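Long-range contacts in GH26A (Muricauda sp. MAR_2010_75, PDB 6Q75), which is a family 26 glycoside hydrolase that probably cleaves beta-mannosidic linkages in plant or algal polysaccharides: residues L214-G222 and P239-D250; P272-P282 and K292-W302. All coordinates share one frame; numbering follows the deposited sequence.

Interaction 1 of 2, residues L214-G222 and P239-D250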
loop_
_atom_site.group_PDB
_atom_site.type_symbol
_atom_site.label_atom_id
_atom_site.label_comp_id
_atom_site.label_asym_id
_atom_site.label_seq_id
_atom_site.Cartn_x
_atom_site.Cartn_y
_atom_site.Cartn_z
ATOM N N LEU A 214 -0.817 1.428 -12.732
ATOM C CA LEU A 214 -1.130 1.309 -11.311
ATOM C C LEU A 214 -2.175 0.228 -11.060
ATOM O O LEU A 214 -3.134 0.081 -11.823
ATOM C CB LEU A 214 -1.632 2.637 -10.750
ATOM C CG LEU A 214 -0.787 3.866 -11.119
ATOM C CD1 LEU A 214 -1.403 5.141 -10.564
ATOM C CD2 LEU A 214 0.623 3.692 -10.578
ATOM N N ILE A 215 -1.923 -0.592 -10.039
ATOM C CA ILE A 215 -2.922 -1.470 -9.445
ATOM C C ILE A 215 -3.388 -0.785 -8.172
ATOM O O ILE A 215 -2.573 -0.502 -7.284
ATOM C CB ILE A 215 -2.333 -2.863 -9.152
ATOM C CG1 ILE A 215 -2.094 -3.614 -10.474
ATOM C CG2 ILE A 215 -3.261 -3.681 -8.252
ATOM C CD1 ILE A 215 -1.166 -4.798 -10.322
ATOM N N TRP A 216 -4.685 -0.513 -8.061
ATOM C CA TRP A 216 -5.160 0.347 -6.982
ATOM C C TRP A 216 -5.452 -0.482 -5.745
ATOM O O TRP A 216 -6.413 -1.259 -5.716
ATOM C CB TRP A 216 -6.386 1.150 -7.408
ATOM C CG TRP A 216 -5.967 2.270 -8.332
ATOM C CD1 TRP A 216 -5.589 2.167 -9.642
ATOM C CD2 TRP A 216 -5.773 3.645 -7.965
ATOM N NE1 TRP A 216 -5.226 3.407 -10.127
ATOM C CE2 TRP A 216 -5.327 4.325 -9.113
ATOM C CE3 TRP A 216 -5.974 4.371 -6.791
ATOM C CZ2 TRP A 216 -5.051 5.690 -9.108
ATOM C CZ3 TRP A 216 -5.705 5.724 -6.788
ATOM C CH2 TRP A 216 -5.265 6.375 -7.955
ATOM N N VAL A 217 -4.644 -0.282 -4.706
ATOM C CA VAL A 217 -4.765 -1.067 -3.480
ATOM C C VAL A 217 -5.387 -0.156 -2.439
ATOM O O VAL A 217 -4.762 0.824 -2.007
ATOM C CB VAL A 217 -3.423 -1.611 -2.989
ATOM C CG1 VAL A 217 -3.657 -2.503 -1.716
ATOM C CG2 VAL A 217 -2.719 -2.410 -4.099
ATOM N N TRP A 218 -6.608 -0.498 -2.021
ATOM C CA TRP A 218 -7.310 0.203 -0.956
ATOM C C TRP A 218 -6.896 -0.467 0.346
ATOM O O TRP A 218 -7.264 -1.613 0.582
ATOM C CB TRP A 218 -8.817 0.107 -1.195
ATOM C CG TRP A 218 -9.711 0.774 -0.166
ATOM C CD1 TRP A 218 -10.167 2.078 -0.170
ATOM C CD2 TRP A 218 -10.315 0.144 0.960
ATOM N NE1 TRP A 218 -11.007 2.289 0.901
ATOM C CE2 TRP A 218 -11.108 1.119 1.614
ATOM C CE3 TRP A 218 -10.255 -1.155 1.494
ATOM C CZ2 TRP A 218 -11.827 0.838 2.770
ATOM C CZ3 TRP A 218 -10.977 -1.425 2.652
ATOM C CH2 TRP A 218 -11.752 -0.443 3.269
ATOM N N ASN A 219 -6.098 0.236 1.168
ATOM C CA ASN A 219 -5.361 -0.371 2.286
ATOM C C ASN A 219 -5.869 0.266 3.582
ATOM O O ASN A 219 -5.478 1.388 3.917
ATOM C CB ASN A 219 -3.852 -0.137 2.105
ATOM C CG ASN A 219 -2.967 -1.022 3.007
ATOM O OD1 ASN A 219 -1.804 -1.257 2.677
ATOM N ND2 ASN A 219 -3.506 -1.500 4.140
ATOM N N ALA A 220 -6.706 -0.460 4.320
ATOM C CA ALA A 220 -7.270 0.021 5.570
ATOM C C ALA A 220 -6.437 -0.463 6.755
ATOM O O ALA A 220 -5.373 -1.067 6.602
ATOM C CB ALA A 220 -8.725 -0.435 5.691
ATOM N N ASN A 221 -6.921 -0.165 7.959
ATOM C CA ASN A 221 -6.371 -0.702 9.205
ATOM C C ASN A 221 -7.341 -1.705 9.811
ATOM O O ASN A 221 -8.551 -1.564 9.691
ATOM C CB ASN A 221 -6.133 0.425 10.220
ATOM C CG ASN A 221 -5.038 0.079 11.234
ATOM O OD1 ASN A 221 -3.867 0.331 10.979
ATOM N ND2 ASN A 221 -5.421 -0.507 12.366
ATOM N N GLY A 222 -6.817 -2.730 10.498
ATOM C CA GLY A 222 -7.702 -3.546 11.296
ATOM C C GLY A 222 -8.546 -2.700 12.242
ATOM O O GLY A 222 -8.029 -1.805 12.925
ATOM N N PRO A 239 -14.685 3.091 -1.600
ATOM C CA PRO A 239 -15.224 3.959 -2.656
ATOM C C PRO A 239 -15.982 3.226 -3.758
ATOM O O PRO A 239 -16.469 3.878 -4.685
ATOM C CB PRO A 239 -13.956 4.610 -3.219
ATOM C CG PRO A 239 -12.910 3.520 -3.068
ATOM C CD PRO A 239 -13.241 2.835 -1.760
ATOM N N GLY A 240 -16.084 1.917 -3.695
ATOM C CA GLY A 240 -16.780 1.142 -4.703
ATOM C C GLY A 240 -15.808 0.344 -5.551
ATOM O O GLY A 240 -14.646 0.729 -5.747
ATOM N N HIS A 241 -16.304 -0.769 -6.109
ATOM C CA HIS A 241 -15.447 -1.683 -6.855
ATOM C C HIS A 241 -14.885 -1.050 -8.116
ATOM O O HIS A 241 -13.838 -1.486 -8.605
ATOM C CB HIS A 241 -16.240 -2.941 -7.222
ATOM C CG HIS A 241 -16.780 -3.659 -6.027
ATOM N ND1 HIS A 241 -15.976 -4.066 -4.983
ATOM C CD2 HIS A 241 -18.044 -4.009 -5.691
ATOM C CE1 HIS A 241 -16.719 -4.654 -4.062
ATOM N NE2 HIS A 241 -17.977 -4.643 -4.473
ATOM N N LYS A 242 -15.533 -0.012 -8.642
ATOM C CA LYS A 242 -15.040 0.612 -9.856
ATOM C C LYS A 242 -13.668 1.261 -9.673
ATOM O O LYS A 242 -12.943 1.470 -10.660
ATOM C CB LYS A 242 -16.090 1.648 -10.276
ATOM C CG LYS A 242 -15.655 2.676 -11.258
ATOM C CD LYS A 242 -16.721 3.728 -11.420
ATOM C CE LYS A 242 -16.378 4.621 -12.601
ATOM N NZ LYS A 242 -17.521 4.766 -13.526
ATOM N N TYR A 243 -13.275 1.549 -8.433
ATOM C CA TYR A 243 -12.079 2.329 -8.150
ATOM C C TYR A 243 -11.009 1.552 -7.402
ATOM O O TYR A 243 -10.010 2.157 -6.986
ATOM C CB TYR A 243 -12.433 3.563 -7.310
ATOM C CG TYR A 243 -13.363 4.493 -8.052
ATOM C CD1 TYR A 243 -12.893 5.270 -9.087
ATOM C CD2 TYR A 243 -14.701 4.596 -7.703
ATOM C CE1 TYR A 243 -13.738 6.120 -9.783
ATOM C CE2 TYR A 243 -15.548 5.450 -8.391
ATOM C CZ TYR A 243 -15.063 6.205 -9.426
ATOM O OH TYR A 243 -15.898 7.055 -10.127
ATOM N N VAL A 244 -11.188 0.250 -7.194
ATOM C CA VAL A 244 -10.275 -0.522 -6.344
ATOM C C VAL A 244 -9.977 -1.854 -7.032
ATOM O O VAL A 244 -10.905 -2.541 -7.468
ATOM C CB VAL A 244 -10.877 -0.765 -4.942
ATOM C CG1 VAL A 244 -9.951 -1.678 -4.118
ATOM C CG2 VAL A 244 -11.155 0.559 -4.200
ATOM N N ASP A 245 -8.687 -2.228 -7.123
ATOM C CA ASP A 245 -8.271 -3.533 -7.647
ATOM C C ASP A 245 -8.095 -4.569 -6.540
ATOM O O ASP A 245 -8.463 -5.735 -6.716
ATOM C CB ASP A 245 -6.936 -3.411 -8.396
ATOM C CG ASP A 245 -7.067 -2.702 -9.753
ATOM O OD1 ASP A 245 -7.855 -3.160 -10.627
ATOM O OD2 ASP A 245 -6.376 -1.672 -9.935
ATOM N N ILE A 246 -7.500 -4.168 -5.429
ATOM C CA ILE A 246 -7.118 -5.092 -4.357
ATOM C C ILE A 246 -7.463 -4.420 -3.041
ATOM O O ILE A 246 -7.249 -3.213 -2.889
ATOM C CB ILE A 246 -5.615 -5.417 -4.443
ATOM C CG1 ILE A 246 -5.299 -6.102 -5.773
ATOM C CG2 ILE A 246 -5.170 -6.316 -3.243
ATOM C CD1 ILE A 246 -3.952 -6.714 -5.819
ATOM N N LEU A 247 -7.971 -5.191 -2.066
ATOM C CA LEU A 247 -8.213 -4.660 -0.726
ATOM C C LEU A 247 -7.159 -5.183 0.239
ATOM O O LEU A 247 -6.701 -6.317 0.125
ATOM C CB LEU A 247 -9.623 -5.001 -0.201
ATOM C CG LEU A 247 -10.819 -4.364 -0.931
ATOM C CD1 LEU A 247 -11.076 -4.986 -2.288
ATOM C CD2 LEU A 247 -12.097 -4.386 -0.055
ATOM N N ALA A 248 -6.697 -4.318 1.127
ATOM C CA ALA A 248 -5.624 -4.710 2.015
ATOM C C ALA A 248 -5.894 -4.138 3.391
ATOM O O ALA A 248 -6.672 -3.196 3.563
ATOM C CB ALA A 248 -4.260 -4.219 1.517
ATOM N N THR A 249 -5.231 -4.719 4.376
ATOM C CA THR A 249 -5.327 -4.185 5.727
ATOM C C THR A 249 -3.984 -4.341 6.425
ATOM O O THR A 249 -3.137 -5.142 6.019
ATOM C CB THR A 249 -6.457 -4.852 6.521
ATOM O OG1 THR A 249 -6.739 -4.057 7.683
ATOM C CG2 THR A 249 -6.068 -6.241 6.932
ATOM N N ASP A 250 -3.793 -3.536 7.470
ATOM C CA ASP A 250 -2.567 -3.495 8.254
ATOM C C ASP A 250 -2.838 -4.171 9.586
ATOM O O ASP A 250 -3.801 -3.810 10.277
ATOM C CB ASP A 250 -2.090 -2.047 8.477
ATOM C CG ASP A 250 -1.660 -1.372 7.167
ATOM O OD1 ASP A 250 -1.603 -2.057 6.130
ATOM O OD2 ASP A 250 -1.367 -0.176 7.170
HETATM O O HOH W 1 -5.966 -0.680 -12.211
#
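Val-217 to Asn-221 pair with Ile-246 to Asp-250 as adjacent parallel strands of the (beta/alpha)8 barrel expected of family 26. Backbone bonds set the register: Trp-218 N donates to Ile-246 O at 2.9 Å, Trp-218 O accepts from Ala-248 N, and Ala-220 N donates to Ala-248 O. Trp-216 O takes two donors, the N atoms of Asp-245 and Ile-246. Asp-245 answers with its carboxylate, whose OD2 receives Trp-216 N at 2.8 Å on its anti lone pair, almost straight (175°).

Among apolar contacts, Val-217 CG1 meets Ala-248 CB at 3.7 Å on the face shared with Asn-219. On the other, Trp-218 has its CG anti to the backbone N (chi1 179°), which sets CD1 3.5 Å from Pro-239 CD and CE3 near Leu-247 CD2; its NE1 bonds to Phe-237 O.

A hydrogen bond between two side chains runs from Asn-219 ND2 to Asp-250 OD1, 2.8 Å, reached from above the carboxylate plane, amide and carboxylate planes 78° apart; Asn-219 OD1 accepts from Arg-173 NE. A leucine at Asn-219 would probably leave Asp-250 OD1 without this donor and Arg-173 NE without its acceptor. Gly-222 N reaches Asp-250 O at 3.2 Å.

Interaction 2 of 2, residues P272-P282 and K292-W302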
loop_
_atom_site.group_PDB
_atom_site.type_symbol
_atom_site.label_atom_id
_atom_site.label_comp_id
_atom_site.label_asym_id
_atom_site.label_seq_id
_atom_site.Cartn_x
_atom_site.Cartn_y
_atom_site.Cartn_z
ATOM N N PRO A 272 -8.920 -9.553 -4.906
ATOM C CA PRO A 272 -7.894 -10.082 -3.997
ATOM C C PRO A 272 -7.787 -9.233 -2.740
ATOM O O PRO A 272 -8.084 -8.036 -2.744
ATOM C CB PRO A 272 -6.597 -10.016 -4.814
ATOM C CG PRO A 272 -7.063 -9.850 -6.291
ATOM C CD PRO A 272 -8.364 -9.122 -6.202
ATOM N N ILE A 273 -7.365 -9.879 -1.653
ATOM C CA ILE A 273 -7.040 -9.162 -0.429
ATOM C C ILE A 273 -5.577 -9.413 -0.089
ATOM O O ILE A 273 -4.961 -10.381 -0.551
ATOM C CB ILE A 273 -7.950 -9.557 0.756
ATOM C CG1 ILE A 273 -7.759 -11.026 1.117
ATOM C CG2 ILE A 273 -9.404 -9.238 0.480
ATOM C CD1 ILE A 273 -8.538 -11.417 2.348
ATOM N N ALA A 274 -5.027 -8.541 0.764
ATOM C CA ALA A 274 -3.618 -8.654 1.118
ATOM C C ALA A 274 -3.386 -8.046 2.489
ATOM O O ALA A 274 -4.175 -7.221 2.956
ATOM C CB ALA A 274 -2.720 -7.949 0.096
ATOM N N LEU A 275 -2.276 -8.442 3.112
ATOM C CA LEU A 275 -1.816 -7.823 4.358
ATOM C C LEU A 275 -0.868 -6.697 3.985
ATOM O O LEU A 275 0.326 -6.916 3.760
ATOM C CB LEU A 275 -1.141 -8.853 5.269
ATOM C CG LEU A 275 -2.065 -9.938 5.814
ATOM C CD1 LEU A 275 -1.253 -11.184 6.281
ATOM C CD2 LEU A 275 -2.955 -9.382 6.882
ATOM N N GLY A 276 -1.400 -5.472 3.928
ATOM C CA GLY A 276 -0.630 -4.366 3.397
ATOM C C GLY A 276 0.568 -3.985 4.239
ATOM O O GLY A 276 1.593 -3.557 3.692
ATOM N N GLU A 277 0.454 -4.115 5.578
ATOM C CA GLU A 277 1.569 -3.977 6.500
ATOM C C GLU A 277 1.359 -4.980 7.610
ATOM O O GLU A 277 0.228 -5.182 8.048
ATOM C CB GLU A 277 1.667 -2.609 7.185
ATOM C CG GLU A 277 1.818 -1.421 6.244
ATOM C CD GLU A 277 1.853 -0.098 6.979
ATOM O OE1 GLU A 277 2.083 -0.109 8.208
ATOM O OE2 GLU A 277 1.686 0.950 6.296
ATOM N N VAL A 278 2.443 -5.585 8.056
ATOM C CA VAL A 278 2.410 -6.422 9.254
ATOM C C VAL A 278 3.645 -6.141 10.086
ATOM O O VAL A 278 4.668 -5.652 9.597
ATOM C CB VAL A 278 2.331 -7.944 8.975
ATOM C CG1 VAL A 278 1.170 -8.264 8.028
ATOM C CG2 VAL A 278 3.662 -8.480 8.455
ATOM N N GLY A 279 3.537 -6.477 11.370
ATOM C CA GLY A 279 4.706 -6.448 12.227
ATOM C C GLY A 279 5.106 -7.886 12.504
ATOM O O GLY A 279 5.914 -8.454 11.771
ATOM N N GLN A 280 4.527 -8.479 13.539
ATOM C CA GLN A 280 4.634 -9.920 13.737
ATOM C C GLN A 280 4.099 -10.660 12.514
ATOM O O GLN A 280 2.993 -10.384 12.047
ATOM C CB GLN A 280 3.823 -10.350 14.965
ATOM C CG GLN A 280 4.289 -9.735 16.262
ATOM C CD GLN A 280 3.508 -10.285 17.447
ATOM O OE1 GLN A 280 2.892 -11.357 17.343
ATOM N NE2 GLN A 280 3.520 -9.555 18.569
ATOM N N LEU A 281 4.892 -11.594 12.000
ATOM C CA LEU A 281 4.507 -12.317 10.790
ATOM C C LEU A 281 3.308 -13.228 11.056
ATOM O O LEU A 281 3.112 -13.679 12.190
ATOM C CB LEU A 281 5.678 -13.152 10.286
ATOM C CG LEU A 281 6.759 -12.353 9.563
ATOM C CD1 LEU A 281 8.047 -13.160 9.492
ATOM C CD2 LEU A 281 6.261 -12.044 8.165
ATOM N N PRO A 282 2.513 -13.542 10.028
ATOM C CA PRO A 282 1.459 -14.563 10.184
ATOM C C PRO A 282 2.063 -15.961 10.235
ATOM O O PRO A 282 2.763 -16.380 9.308
ATOM C CB PRO A 282 0.592 -14.377 8.934
ATOM C CG PRO A 282 1.515 -13.740 7.909
ATOM C CD PRO A 282 2.491 -12.882 8.698
ATOM N N LYS A 292 -6.709 -16.548 1.895
ATOM C CA LYS A 292 -6.923 -15.560 0.843
ATOM C C LYS A 292 -5.917 -14.410 0.877
ATOM O O LYS A 292 -5.856 -13.635 -0.085
ATOM C CB LYS A 292 -8.352 -15.023 0.942
ATOM C CG LYS A 292 -9.414 -15.998 0.420
ATOM C CD LYS A 292 -10.807 -15.446 0.644
ATOM C CE LYS A 292 -11.872 -16.530 0.517
ATOM N NZ LYS A 292 -12.168 -16.855 -0.876
ATOM N N TRP A 293 -5.135 -14.243 1.944
ATOM C CA TRP A 293 -4.138 -13.174 1.931
ATOM C C TRP A 293 -3.153 -13.413 0.790
ATOM O O TRP A 293 -2.543 -14.478 0.699
ATOM C CB TRP A 293 -3.394 -13.094 3.267
ATOM C CG TRP A 293 -4.228 -12.781 4.468
ATOM C CD1 TRP A 293 -4.365 -13.565 5.594
ATOM C CD2 TRP A 293 -4.977 -11.578 4.730
ATOM N NE1 TRP A 293 -5.164 -12.927 6.519
ATOM C CE2 TRP A 293 -5.557 -11.716 6.010
ATOM C CE3 TRP A 293 -5.235 -10.407 3.992
ATOM C CZ2 TRP A 293 -6.369 -10.735 6.578
ATOM C CZ3 TRP A 293 -6.037 -9.432 4.566
ATOM C CH2 TRP A 293 -6.596 -9.600 5.843
ATOM N N SER A 294 -2.994 -12.409 -0.082
ATOM C CA SER A 294 -2.180 -12.577 -1.279
ATOM C C SER A 294 -0.733 -12.196 -1.076
ATOM O O SER A 294 0.123 -12.707 -1.799
ATOM C CB SER A 294 -2.731 -11.727 -2.431
ATOM O OG SER A 294 -4.107 -11.973 -2.590
ATOM N N TRP A 295 -0.449 -11.274 -0.162
ATOM C CA TRP A 295 0.920 -10.963 0.219
ATOM C C TRP A 295 0.886 -10.418 1.633
ATOM O O TRP A 295 -0.177 -10.106 2.178
ATOM C CB TRP A 295 1.624 -9.983 -0.763
ATOM C CG TRP A 295 1.214 -8.538 -0.681
ATOM C CD1 TRP A 295 1.652 -7.584 0.227
ATOM C CD2 TRP A 295 0.317 -7.857 -1.578
ATOM N NE1 TRP A 295 1.055 -6.358 -0.062
ATOM C CE2 TRP A 295 0.230 -6.510 -1.152
ATOM C CE3 TRP A 295 -0.431 -8.263 -2.691
ATOM C CZ2 TRP A 295 -0.576 -5.556 -1.813
ATOM C CZ3 TRP A 295 -1.256 -7.313 -3.336
ATOM C CH2 TRP A 295 -1.302 -5.976 -2.894
ATOM N N PHE A 296 2.061 -10.373 2.251
ATOM C CA PHE A 296 2.262 -9.616 3.474
ATOM C C PHE A 296 3.453 -8.708 3.239
ATOM O O PHE A 296 4.314 -9.026 2.420
ATOM C CB PHE A 296 2.498 -10.545 4.689
ATOM C CG PHE A 296 3.740 -11.383 4.595
ATOM C CD1 PHE A 296 5.006 -10.843 4.850
ATOM C CD2 PHE A 296 3.648 -12.745 4.340
ATOM C CE1 PHE A 296 6.159 -11.646 4.807
ATOM C CE2 PHE A 296 4.792 -13.545 4.282
ATOM C CZ PHE A 296 6.048 -12.999 4.526
ATOM N N MET A 297 3.510 -7.577 3.963
ATOM C CA MET A 297 4.653 -6.674 3.856
ATOM C C MET A 297 5.082 -6.264 5.258
ATOM O O MET A 297 4.377 -5.497 5.917
ATOM C CB MET A 297 4.309 -5.427 3.015
ATOM C CG MET A 297 5.567 -4.634 2.723
ATOM S SD MET A 297 5.308 -3.028 1.942
ATOM C CE MET A 297 4.383 -2.168 3.221
ATOM N N VAL A 298 6.222 -6.783 5.722
ATOM C CA VAL A 298 6.720 -6.423 7.044
ATOM C C VAL A 298 7.230 -4.990 7.049
ATOM O O VAL A 298 7.849 -4.521 6.079
ATOM C CB VAL A 298 7.809 -7.410 7.487
ATOM C CG1 VAL A 298 8.371 -7.005 8.835
ATOM C CG2 VAL A 298 7.221 -8.779 7.570
ATOM N N TRP A 299 6.947 -4.274 8.131
ATOM C CA TRP A 299 7.282 -2.853 8.223
ATOM C C TRP A 299 8.729 -2.689 8.666
ATOM O O TRP A 299 9.034 -2.820 9.846
ATOM C CB TRP A 299 6.351 -2.150 9.199
ATOM C CG TRP A 299 6.560 -0.651 9.147
ATOM C CD1 TRP A 299 7.284 0.110 10.013
ATOM C CD2 TRP A 299 6.096 0.236 8.118
ATOM N NE1 TRP A 299 7.253 1.433 9.619
ATOM C CE2 TRP A 299 6.537 1.532 8.453
ATOM C CE3 TRP A 299 5.316 0.064 6.965
ATOM C CZ2 TRP A 299 6.244 2.657 7.658
ATOM C CZ3 TRP A 299 5.027 1.172 6.188
ATOM C CH2 TRP A 299 5.493 2.453 6.537
ATOM N N SER A 300 9.619 -2.356 7.732
ATOM C CA SER A 300 11.008 -2.038 8.076
ATOM C C SER A 300 11.624 -2.918 9.155
ATOM O O SER A 300 11.720 -4.131 8.967
ATOM C CB SER A 300 11.107 -0.572 8.466
ATOM O OG SER A 300 10.736 0.204 7.305
ATOM N N ASN A 301 12.091 -2.332 10.266
ATOM C CA ASN A 301 12.859 -3.168 11.194
ATOM C C ASN A 301 11.982 -4.023 12.087
ATOM O O ASN A 301 12.522 -4.713 12.964
ATOM C CB ASN A 301 13.818 -2.338 12.072
ATOM C CG ASN A 301 14.974 -3.192 12.643
ATOM O OD1 ASN A 301 15.541 -4.024 11.937
ATOM N ND2 ASN A 301 15.307 -2.991 13.924
ATOM N N TRP A 302 10.658 -4.032 11.894
ATOM C CA TRP A 302 9.851 -5.034 12.587
ATOM C C TRP A 302 10.249 -6.440 12.158
ATOM O O TRP A 302 9.970 -7.406 12.881
ATOM C CB TRP A 302 8.364 -4.780 12.345
ATOM C CG TRP A 302 7.699 -3.813 13.303
ATOM C CD1 TRP A 302 6.680 -4.094 14.164
ATOM C CD2 TRP A 302 8.004 -2.414 13.494
ATOM N NE1 TRP A 302 6.328 -2.974 14.879
ATOM C CE2 TRP A 302 7.125 -1.926 14.486
ATOM C CE3 TRP A 302 8.938 -1.539 12.933
ATOM C CZ2 TRP A 302 7.148 -0.597 14.921
ATOM C CZ3 TRP A 302 8.959 -0.223 13.360
ATOM C CH2 TRP A 302 8.071 0.234 14.349
HETATM O O HOH W 2 -7.300 -12.777 -2.162
HETATM O O HOH W 3 1.993 -3.730 0.988
#
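Glu-277 lies alongside Trp-299 and Met-297 in a parallel beta-alpha-beta unit whose connecting helix is 284-289. The strands pair through backbone bonds such as Val-278 N to Met-297 O (2.9 Å) and Trp-299 N to Val-278 O. Glu-277 CB sits 4.2 Å from Met-297 O. CG, placed beside the backbone N (chi1 -59°), meets Met-297 CE at 4.0 Å and Trp-299 CE3 nearby, both on the same side. The extended chain brings CD to 3.5 Å from Trp-299 CE3, the carboxylate turned 26° from the indole plane. OE1 bonds to Tyr-252 OH, while OE2 lies 3.4 Å from Trp-299 CZ3 and bonds to a Tris molecule probably from crystallisation.

Leu-275 CD2 stands over one face of Trp-293, 3.5 Å from the centroid of its six-membered ring; Ile-273 CD1 lies over the opposite face, offset toward its rim. Ala-274 CB makes a CH-pi contact with Trp-295. Ser-294 grips Ile-273 O through both N and OG, the latter at 2.7 Å.

Glu-277, at the C-terminal end of the seventh barrel strand, stands where clan GH-A enzymes carry their nucleophile. Tyr-252, the indole and, in this crystal, Tris probably limit rotation of the carboxylate, consistent with a group poised for a sugar.

From the N terminus, interaction 1 comes first: 214-222 leads through a connection without helix or strand to 239-250, which pairs back beside it. The chain then passes through helix 258-268 into 272-282, and interaction 2 closes round helix 284-289 when 292-302 returns. The two contacts are in series, neither nested nor crossed. They join laterally, since strands 246-251 and 273-278 are neighbours: Thr-249 O lies 2.7 Å from Gly-276 N, a probable hydrogen bond, and Leu-247 N similarly faces Pro-272 O. Strand 214-221 pairs on its other side with 170-173, and 293-299 meets 46-51, closing the barrel. Both contacts reach the pocket where Tris sits, the Asp-250 side chain merely near it (about 5 Å).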